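Probable transcriptional regulatory protein, Rv1404 (Mycobacterium tuberculosis, PDB 2NYX) probably binds DNA as a dimeric transcriptional regulator of the MarR family, built round a winged helix-turn-helix. Local coordinates at residues 33-38 against 118-123; 49-54 against 111-116. All coordinates share one frame; numbering follows the deposited sequence.

In the fold
From the N terminus the chain first lays down helix 26-39, which carries 33-38, and then helix 45-57, which carries 49-54. It goes on through helices 62-69 and 73-85 and the hairpin of strands 89-92 and 102-105 before entering the long helix 107-128. There 111-116 closes interaction 2, and 118-123, further along the same helix, closes the larger loop of interaction 1, so interaction 2 is nested within interaction 1. Helix 107-128 is thus tied to two successive earlier helices. The contacts, centres about 12 Å apart, meet where Val-116 packs on Ser-35 and Ile-36, and both touch the second subunit.

Interaction 1 (33-38 against 118-123); sequences AHSIAQ and EHRRTE
Ser-35 sits over the start of the Arg-120 side chain, CB to CB 3.7 Å, at the closest backbone approach of two helices running roughly antiparallel, at a slant. Its OG lies between the backbone N and the carbonyl carbon (chi1 79°), from where it accepts a hydrogen bond from Arg-120 NE, 2.9 Å long and fairly straight at 160°. The oxygen lies in the guanidinium plane; the same hydroxyl donates to Ser-32 O, one turn back, so it gives one bond and receives another. A bend at chi3 turns the guanidinium of Arg-120 in toward helix 26-39, and its NH2 comes to 3.7 Å from CG1 of Ile-36, the two side chains lying alongside each other and pointing the same way. Ile-36 also packs on Ile-45 and Phe-48 of helix 45-57. At the more exposed margin, Gln-38 extends its chain beyond CG and brings OE1 to 3.4 Å from His-119 CB, with amide and imidazole planes inclined by 39°. The ring's ND1 is hydrogen-bonded to Gln-115 O within its own helix. NH1 of Arg-120 bonds Ser-25 OG of the second subunit, so this buried guanidinium joins helices 26-39 and 107-128 and carries the link into the dimer; the two serine hydroxyls, one from each subunit, meet it with neutral dipoles that probably offset part of the cost of burying its charge.

Interaction 2 (49-54 against 111-116); sequences RTLVIL and DVVRQV
Helices 49-54 and 111-116 pass nearly at right angles, 103° between their directions with the axes 9.8 Å apart, and Val-52 and Val-113 have the nearest CA atoms, at 6.5 Å. Val-113 meets the other helix with both methyls. CG2, anti to its carbonyl carbon, presses on Leu-51 CB at 3.5 Å and lies close to the Leu-51 carbonyl carbon too, against the backbone of the helix as well as its side chain. CG1 reaches across to Val-52 CG2 at 4.3 Å, a looser touch. This is the core of a MarR-type fold: helix 107-128, which follows the wing hairpin of strands 89-92 and 102-105, lies here against helix 45-57, whose other faces meet helices 62-69 and 73-85 of the helix-turn-helix region. Leu-51 belongs to both sides of that junction, since it also packs on Leu-83 and Ile-89. Its CG stands anti to the carbonyl carbon (chi1 -58°), and the branch carries CD1 over to Val-112 CG1, 3.8 Å away, the two side chains crossing at a slant. Arg-26 of the second subunit packs on both Val-52 and Val-113, bringing the dimer partner to the border of this otherwise aliphatic contact.

Interaction 1 (33-38 against 118-123)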
ATOM      1  N   ALA B  33      -2.027   1.120   4.866  1.00 22.66           N
ATOM      2  CA  ALA B  33      -0.791   0.642   5.462  1.00 22.51           C
ATOM      3  C   ALA B  33      -0.933   0.564   6.964  1.00 22.76           C
ATOM      4  O   ALA B  33      -0.495  -0.400   7.572  1.00 23.61           O
ATOM      5  CB  ALA B  33       0.362   1.535   5.084  1.00 22.32           C
ATOM      6  N   HIS B  34      -1.561   1.575   7.554  1.00 23.04           N
ATOM      7  CA  HIS B  34      -1.811   1.606   8.977  1.00 23.30           C
ATOM      8  C   HIS B  34      -2.695   0.453   9.423  1.00 23.67           C
ATOM      9  O   HIS B  34      -2.456  -0.127  10.476  1.00 24.14           O
ATOM     10  CB  HIS B  34      -2.448   2.933   9.388  1.00 23.34           C
ATOM     11  CG  HIS B  34      -2.817   2.999  10.840  1.00 23.91           C
ATOM     12  ND1 HIS B  34      -4.125   3.034  11.276  1.00 23.94           N
ATOM     13  CD2 HIS B  34      -2.048   3.012  11.954  1.00 23.66           C
ATOM     14  CE1 HIS B  34      -4.143   3.076  12.597  1.00 24.16           C
ATOM     15  NE2 HIS B  34      -2.896   3.060  13.033  1.00 23.80           N
ATOM     16  N   SER B  35      -3.710   0.124   8.629  1.00 24.03           N
ATOM     17  CA  SER B  35      -4.655  -0.934   8.990  1.00 24.68           C
ATOM     18  C   SER B  35      -3.997  -2.313   9.051  1.00 25.19           C
ATOM     19  O   SER B  35      -4.346  -3.135   9.891  1.00 25.26           O
ATOM     20  CB  SER B  35      -5.875  -0.940   8.058  1.00 24.32           C
ATOM     21  OG  SER B  35      -5.593  -1.549   6.815  1.00 23.83           O
ATOM     22  N   ILE B  36      -3.049  -2.552   8.155  1.00 26.09           N
ATOM     23  CA  ILE B  36      -2.255  -3.767   8.175  1.00 27.24           C
ATOM     24  C   ILE B  36      -1.391  -3.795   9.429  1.00 27.91           C
ATOM     25  O   ILE B  36      -1.370  -4.783  10.160  1.00 27.61           O
ATOM     26  CB  ILE B  36      -1.336  -3.855   6.946  1.00 27.10           C
ATOM     27  CG1 ILE B  36      -2.153  -3.762   5.657  1.00 27.14           C
ATOM     28  CG2 ILE B  36      -0.529  -5.148   6.992  1.00 27.63           C
ATOM     29  CD1 ILE B  36      -1.315  -3.606   4.384  1.00 27.64           C
ATOM     30  N   ALA B  37      -0.694  -2.686   9.670  1.00 29.02           N
ATOM     31  CA  ALA B  37       0.256  -2.575  10.764  1.00 30.05           C
ATOM     32  C   ALA B  37      -0.410  -2.696  12.124  1.00 31.12           C
ATOM     33  O   ALA B  37       0.246  -3.087  13.092  1.00 31.70           O
ATOM     34  CB  ALA B  37       1.009  -1.270  10.659  1.00 29.93           C
ATOM     35  N   GLN B  38      -1.703  -2.376  12.205  1.00 32.26           N
ATOM     36  CA  GLN B  38      -2.418  -2.394  13.486  1.00 33.85           C
ATOM     37  C   GLN B  38      -2.833  -3.796  13.928  1.00 34.22           C
ATOM     38  O   GLN B  38      -3.110  -4.023  15.099  1.00 34.67           O
ATOM     39  CB  GLN B  38      -3.602  -1.405  13.506  1.00 33.72           C
ATOM     40  CG  GLN B  38      -4.910  -1.868  12.828  1.00 35.01           C
ATOM     41  CD  GLN B  38      -6.029  -0.798  12.864  1.00 35.57           C
ATOM     42  OE1 GLN B  38      -6.560  -0.396  11.813  1.00 38.65           O
ATOM     43  NE2 GLN B  38      -6.382  -0.336  14.071  1.00 35.28           N
ATOM     44  N   GLU B 118     -11.822  -5.018   7.974  1.00 27.21           N
ATOM     45  CA  GLU B 118     -12.909  -4.411   8.744  1.00 28.31           C
ATOM     46  C   GLU B 118     -12.451  -3.106   9.391  1.00 28.05           C
ATOM     47  O   GLU B 118     -13.199  -2.136   9.408  1.00 28.37           O
ATOM     48  CB  GLU B 118     -13.544  -5.400   9.751  1.00 28.52           C
ATOM     49  CG  GLU B 118     -13.077  -5.289  11.216  1.00 32.43           C
ATOM     50  CD  GLU B 118     -14.052  -4.519  12.130  1.00 36.65           C
ATOM     51  OE1 GLU B 118     -13.879  -3.284  12.314  1.00 38.14           O
ATOM     52  OE2 GLU B 118     -14.987  -5.155  12.682  1.00 38.09           O
ATOM     53  N   HIS B 119     -11.209  -3.076   9.870  1.00 28.10           N
ATOM     54  CA  HIS B 119     -10.646  -1.883  10.498  1.00 28.28           C
ATOM     55  C   HIS B 119     -10.428  -0.726   9.528  1.00 27.99           C
ATOM     56  O   HIS B 119     -10.659   0.440   9.879  1.00 28.10           O
ATOM     57  CB  HIS B 119      -9.355  -2.218  11.244  1.00 28.62           C
ATOM     58  CG  HIS B 119      -9.589  -2.927  12.542  1.00 30.23           C
ATOM     59  ND1 HIS B 119      -9.333  -4.270  12.716  1.00 31.11           N
ATOM     60  CD2 HIS B 119     -10.084  -2.482  13.722  1.00 31.90           C
ATOM     61  CE1 HIS B 119      -9.647  -4.619  13.950  1.00 32.26           C
ATOM     62  NE2 HIS B 119     -10.104  -3.553  14.582  1.00 32.38           N
ATOM     63  N   ARG B 120      -9.995  -1.053   8.315  1.00 27.41           N
ATOM     64  CA  ARG B 120      -9.805  -0.059   7.284  1.00 27.25           C
ATOM     65  C   ARG B 120     -11.154   0.502   6.836  1.00 27.63           C
ATOM     66  O   ARG B 120     -11.284   1.711   6.597  1.00 27.75           O
ATOM     67  CB  ARG B 120      -9.037  -0.643   6.098  1.00 26.84           C
ATOM     68  CG  ARG B 120      -8.600   0.391   5.059  1.00 26.16           C
ATOM     69  CD  ARG B 120      -7.994  -0.268   3.838  1.00 25.43           C
ATOM     70  NE  ARG B 120      -6.905  -1.156   4.230  1.00 26.68           N
ATOM     71  CZ  ARG B 120      -6.277  -2.003   3.423  1.00 26.78           C
ATOM     72  NH1 ARG B 120      -6.609  -2.098   2.143  1.00 26.60           N
ATOM     73  NH2 ARG B 120      -5.301  -2.754   3.909  1.00 26.65           N
ATOM     74  N   ARG B 121     -12.157  -0.366   6.725  1.00 27.69           N
ATOM     75  CA  ARG B 121     -13.486   0.089   6.358  1.00 27.83           C
ATOM     76  C   ARG B 121     -14.036   1.081   7.383  1.00 27.79           C
ATOM     77  O   ARG B 121     -14.668   2.063   7.006  1.00 27.84           O
ATOM     78  CB  ARG B 121     -14.454  -1.079   6.179  1.00 28.14           C
ATOM     79  CG  ARG B 121     -15.669  -0.689   5.376  1.00 28.95           C
ATOM     80  CD  ARG B 121     -16.822  -1.643   5.531  1.00 30.80           C
ATOM     81  NE  ARG B 121     -17.945  -1.233   4.681  1.00 32.10           N
ATOM     82  CZ  ARG B 121     -18.902  -0.381   5.041  1.00 31.96           C
ATOM     83  NH1 ARG B 121     -18.891   0.170   6.245  1.00 31.92           N
ATOM     84  NH2 ARG B 121     -19.875  -0.080   4.194  1.00 32.56           N
ATOM     85  N   THR B 122     -13.787   0.828   8.667  1.00 27.80           N
ATOM     86  CA  THR B 122     -14.244   1.718   9.735  1.00 28.15           C
ATOM     87  C   THR B 122     -13.599   3.106   9.620  1.00 28.30           C
ATOM     88  O   THR B 122     -14.269   4.115   9.842  1.00 28.46           O
ATOM     89  CB  THR B 122     -14.017   1.109  11.150  1.00 28.13           C
ATOM     90  OG1 THR B 122     -14.548  -0.216  11.199  1.00 28.61           O
ATOM     91  CG2 THR B 122     -14.711   1.930  12.225  1.00 28.69           C
ATOM     92  N   GLU B 123     -12.315   3.155   9.260  1.00 28.63           N
ATOM     93  CA  GLU B 123     -11.629   4.429   9.032  1.00 29.06           C
ATOM     94  C   GLU B 123     -12.113   5.136   7.779  1.00 28.88           C
ATOM     95  O   GLU B 123     -12.182   6.364   7.756  1.00 28.91           O
ATOM     96  CB  GLU B 123     -10.103   4.273   8.965  1.00 29.13           C
ATOM     97  CG  GLU B 123      -9.351   4.838  10.191  1.00 32.20           C
ATOM     98  CD  GLU B 123      -9.547   6.361  10.404  1.00 34.35           C
ATOM     99  OE1 GLU B 123     -10.084   6.750  11.465  1.00 34.84           O
ATOM    100  OE2 GLU B 123      -9.161   7.166   9.525  1.00 34.66           O
TER

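Interaction 2 (49-54 against 111-116)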
ATOM      1  N   ARG B  49      -0.574  -8.530   0.781  1.00 27.73           N
ATOM      2  CA  ARG B  49      -1.158  -8.724  -0.542  1.00 27.62           C
ATOM      3  C   ARG B  49      -1.268 -10.221  -0.905  1.00 27.63           C
ATOM      4  O   ARG B  49      -2.304 -10.673  -1.402  1.00 28.02           O
ATOM      5  CB  ARG B  49      -0.375  -7.926  -1.599  1.00 27.58           C
ATOM      6  CG  ARG B  49      -0.922  -8.034  -3.015  1.00 27.49           C
ATOM      7  CD  ARG B  49      -2.375  -7.577  -3.085  1.00 27.24           C
ATOM      8  NE  ARG B  49      -3.033  -7.958  -4.330  1.00 25.14           N
ATOM      9  CZ  ARG B  49      -4.302  -7.675  -4.616  1.00 25.97           C
ATOM     10  NH1 ARG B  49      -5.044  -6.992  -3.757  1.00 27.59           N
ATOM     11  NH2 ARG B  49      -4.834  -8.061  -5.762  1.00 24.53           N
ATOM     12  N   THR B  50      -0.206 -10.978  -0.635  1.00 27.30           N
ATOM     13  CA  THR B  50      -0.208 -12.442  -0.772  1.00 26.73           C
ATOM     14  C   THR B  50      -1.439 -13.057  -0.116  1.00 26.34           C
ATOM     15  O   THR B  50      -2.093 -13.928  -0.692  1.00 26.24           O
ATOM     16  CB  THR B  50       1.062 -13.061  -0.141  1.00 26.37           C
ATOM     17  OG1 THR B  50       2.210 -12.535  -0.796  1.00 27.22           O
ATOM     18  CG2 THR B  50       1.085 -14.568  -0.276  1.00 26.67           C
ATOM     19  N   LEU B  51      -1.753 -12.605   1.092  1.00 26.26           N
ATOM     20  CA  LEU B  51      -2.895 -13.155   1.824  1.00 26.07           C
ATOM     21  C   LEU B  51      -4.218 -12.828   1.137  1.00 26.29           C
ATOM     22  O   LEU B  51      -5.087 -13.677   1.050  1.00 26.99           O
ATOM     23  CB  LEU B  51      -2.907 -12.683   3.281  1.00 25.73           C
ATOM     24  CG  LEU B  51      -1.699 -12.975   4.171  1.00 24.01           C
ATOM     25  CD1 LEU B  51      -1.970 -12.482   5.559  1.00 22.47           C
ATOM     26  CD2 LEU B  51      -1.390 -14.442   4.191  1.00 24.03           C
ATOM     27  N   VAL B  52      -4.349 -11.607   0.626  1.00 26.38           N
ATOM     28  CA  VAL B  52      -5.569 -11.180  -0.043  1.00 26.60           C
ATOM     29  C   VAL B  52      -5.762 -11.938  -1.342  1.00 26.63           C
ATOM     30  O   VAL B  52      -6.875 -12.373  -1.656  1.00 27.20           O
ATOM     31  CB  VAL B  52      -5.590  -9.652  -0.298  1.00 26.71           C
ATOM     32  CG1 VAL B  52      -6.818  -9.258  -1.121  1.00 26.01           C
ATOM     33  CG2 VAL B  52      -5.566  -8.908   1.030  1.00 26.53           C
ATOM     34  N   ILE B  53      -4.679 -12.110  -2.090  1.00 26.68           N
ATOM     35  CA  ILE B  53      -4.732 -12.906  -3.315  1.00 26.32           C
ATOM     36  C   ILE B  53      -5.215 -14.320  -2.986  1.00 26.25           C
ATOM     37  O   ILE B  53      -6.043 -14.886  -3.710  1.00 26.12           O
ATOM     38  CB  ILE B  53      -3.384 -12.906  -4.062  1.00 26.40           C
ATOM     39  CG1 ILE B  53      -2.956 -11.466  -4.359  1.00 26.18           C
ATOM     40  CG2 ILE B  53      -3.490 -13.671  -5.369  1.00 26.02           C
ATOM     41  CD1 ILE B  53      -1.718 -11.340  -5.227  1.00 26.98           C
ATOM     42  N   LEU B  54      -4.744 -14.866  -1.868  1.00 26.03           N
ATOM     43  CA  LEU B  54      -5.139 -16.221  -1.483  1.00 26.16           C
ATOM     44  C   LEU B  54      -6.613 -16.351  -1.069  1.00 26.40           C
ATOM     45  O   LEU B  54      -7.246 -17.377  -1.362  1.00 26.13           O
ATOM     46  CB  LEU B  54      -4.169 -16.847  -0.467  1.00 25.62           C
ATOM     47  CG  LEU B  54      -2.812 -17.254  -1.060  1.00 25.65           C
ATOM     48  CD1 LEU B  54      -1.871 -17.775   0.010  1.00 26.21           C
ATOM     49  CD2 LEU B  54      -2.968 -18.293  -2.169  1.00 25.37           C
ATOM     50  N   ASP B 111      -8.476 -14.651   9.303  1.00 26.62           N
ATOM     51  CA  ASP B 111      -8.774 -13.675  10.350  1.00 27.02           C
ATOM     52  C   ASP B 111      -7.974 -12.395  10.168  1.00 26.62           C
ATOM     53  O   ASP B 111      -8.522 -11.305  10.279  1.00 26.62           O
ATOM     54  CB  ASP B 111      -8.503 -14.257  11.730  1.00 27.54           C
ATOM     55  CG  ASP B 111      -9.493 -15.340  12.105  1.00 30.60           C
ATOM     56  OD1 ASP B 111     -10.666 -15.272  11.645  1.00 33.27           O
ATOM     57  OD2 ASP B 111      -9.100 -16.263  12.863  1.00 33.03           O
ATOM     58  N   VAL B 112      -6.684 -12.535   9.878  1.00 26.28           N
ATOM     59  CA  VAL B 112      -5.826 -11.392   9.593  1.00 26.11           C
ATOM     60  C   VAL B 112      -6.400 -10.530   8.464  1.00 26.39           C
ATOM     61  O   VAL B 112      -6.592  -9.327   8.646  1.00 26.20           O
ATOM     62  CB  VAL B 112      -4.372 -11.835   9.315  1.00 25.88           C
ATOM     63  CG1 VAL B 112      -3.588 -10.768   8.565  1.00 25.61           C
ATOM     64  CG2 VAL B 112      -3.682 -12.170  10.619  1.00 25.76           C
ATOM     65  N   VAL B 113      -6.702 -11.157   7.326  1.00 26.68           N
ATOM     66  CA  VAL B 113      -7.293 -10.473   6.187  1.00 27.18           C
ATOM     67  C   VAL B 113      -8.623  -9.815   6.560  1.00 27.32           C
ATOM     68  O   VAL B 113      -8.875  -8.679   6.194  1.00 27.61           O
ATOM     69  CB  VAL B 113      -7.498 -11.431   4.969  1.00 27.48           C
ATOM     70  CG1 VAL B 113      -8.301 -10.742   3.858  1.00 28.25           C
ATOM     71  CG2 VAL B 113      -6.161 -11.907   4.408  1.00 27.66           C
ATOM     72  N   ARG B 114      -9.467 -10.538   7.286  1.00 27.57           N
ATOM     73  CA  ARG B 114     -10.775 -10.032   7.696  1.00 27.90           C
ATOM     74  C   ARG B 114     -10.657  -8.856   8.665  1.00 26.85           C
ATOM     75  O   ARG B 114     -11.370  -7.869   8.525  1.00 26.54           O
ATOM     76  CB  ARG B 114     -11.610 -11.161   8.305  1.00 27.63           C
ATOM     77  CG  ARG B 114     -12.986 -10.746   8.812  1.00 29.62           C
ATOM     78  CD  ARG B 114     -13.805 -11.984   9.242  1.00 30.48           C
ATOM     79  NE  ARG B 114     -14.668 -11.768  10.414  1.00 35.80           N
ATOM     80  CZ  ARG B 114     -15.694 -10.909  10.477  1.00 38.17           C
ATOM     81  NH1 ARG B 114     -15.999 -10.125   9.439  1.00 39.42           N
ATOM     82  NH2 ARG B 114     -16.409 -10.816  11.598  1.00 38.52           N
ATOM     83  N   GLN B 115      -9.755  -8.977   9.636  1.00 26.18           N
ATOM     84  CA  GLN B 115      -9.509  -7.936  10.638  1.00 25.93           C
ATOM     85  C   GLN B 115      -8.970  -6.617  10.073  1.00 25.13           C
ATOM     86  O   GLN B 115      -9.475  -5.549  10.385  1.00 24.39           O
ATOM     87  CB  GLN B 115      -8.555  -8.458  11.707  1.00 26.11           C
ATOM     88  CG  GLN B 115      -9.221  -9.286  12.771  1.00 27.73           C
ATOM     89  CD  GLN B 115      -8.261  -9.647  13.890  1.00 30.54           C
ATOM     90  OE1 GLN B 115      -8.309  -9.058  14.976  1.00 31.30           O
ATOM     91  NE2 GLN B 115      -7.372 -10.608  13.629  1.00 30.34           N
ATOM     92  N   VAL B 116      -7.932  -6.718   9.253  1.00 24.82           N
ATOM     93  CA  VAL B 116      -7.351  -5.592   8.553  1.00 24.72           C
ATOM     94  C   VAL B 116      -8.411  -4.908   7.683  1.00 25.11           C
ATOM     95  O   VAL B 116      -8.510  -3.676   7.660  1.00 24.74           O
ATOM     96  CB  VAL B 116      -6.135  -6.058   7.701  1.00 24.68           C
ATOM     97  CG1 VAL B 116      -5.730  -5.019   6.667  1.00 24.58           C
ATOM     98  CG2 VAL B 116      -4.953  -6.406   8.595  1.00 23.93           C
TER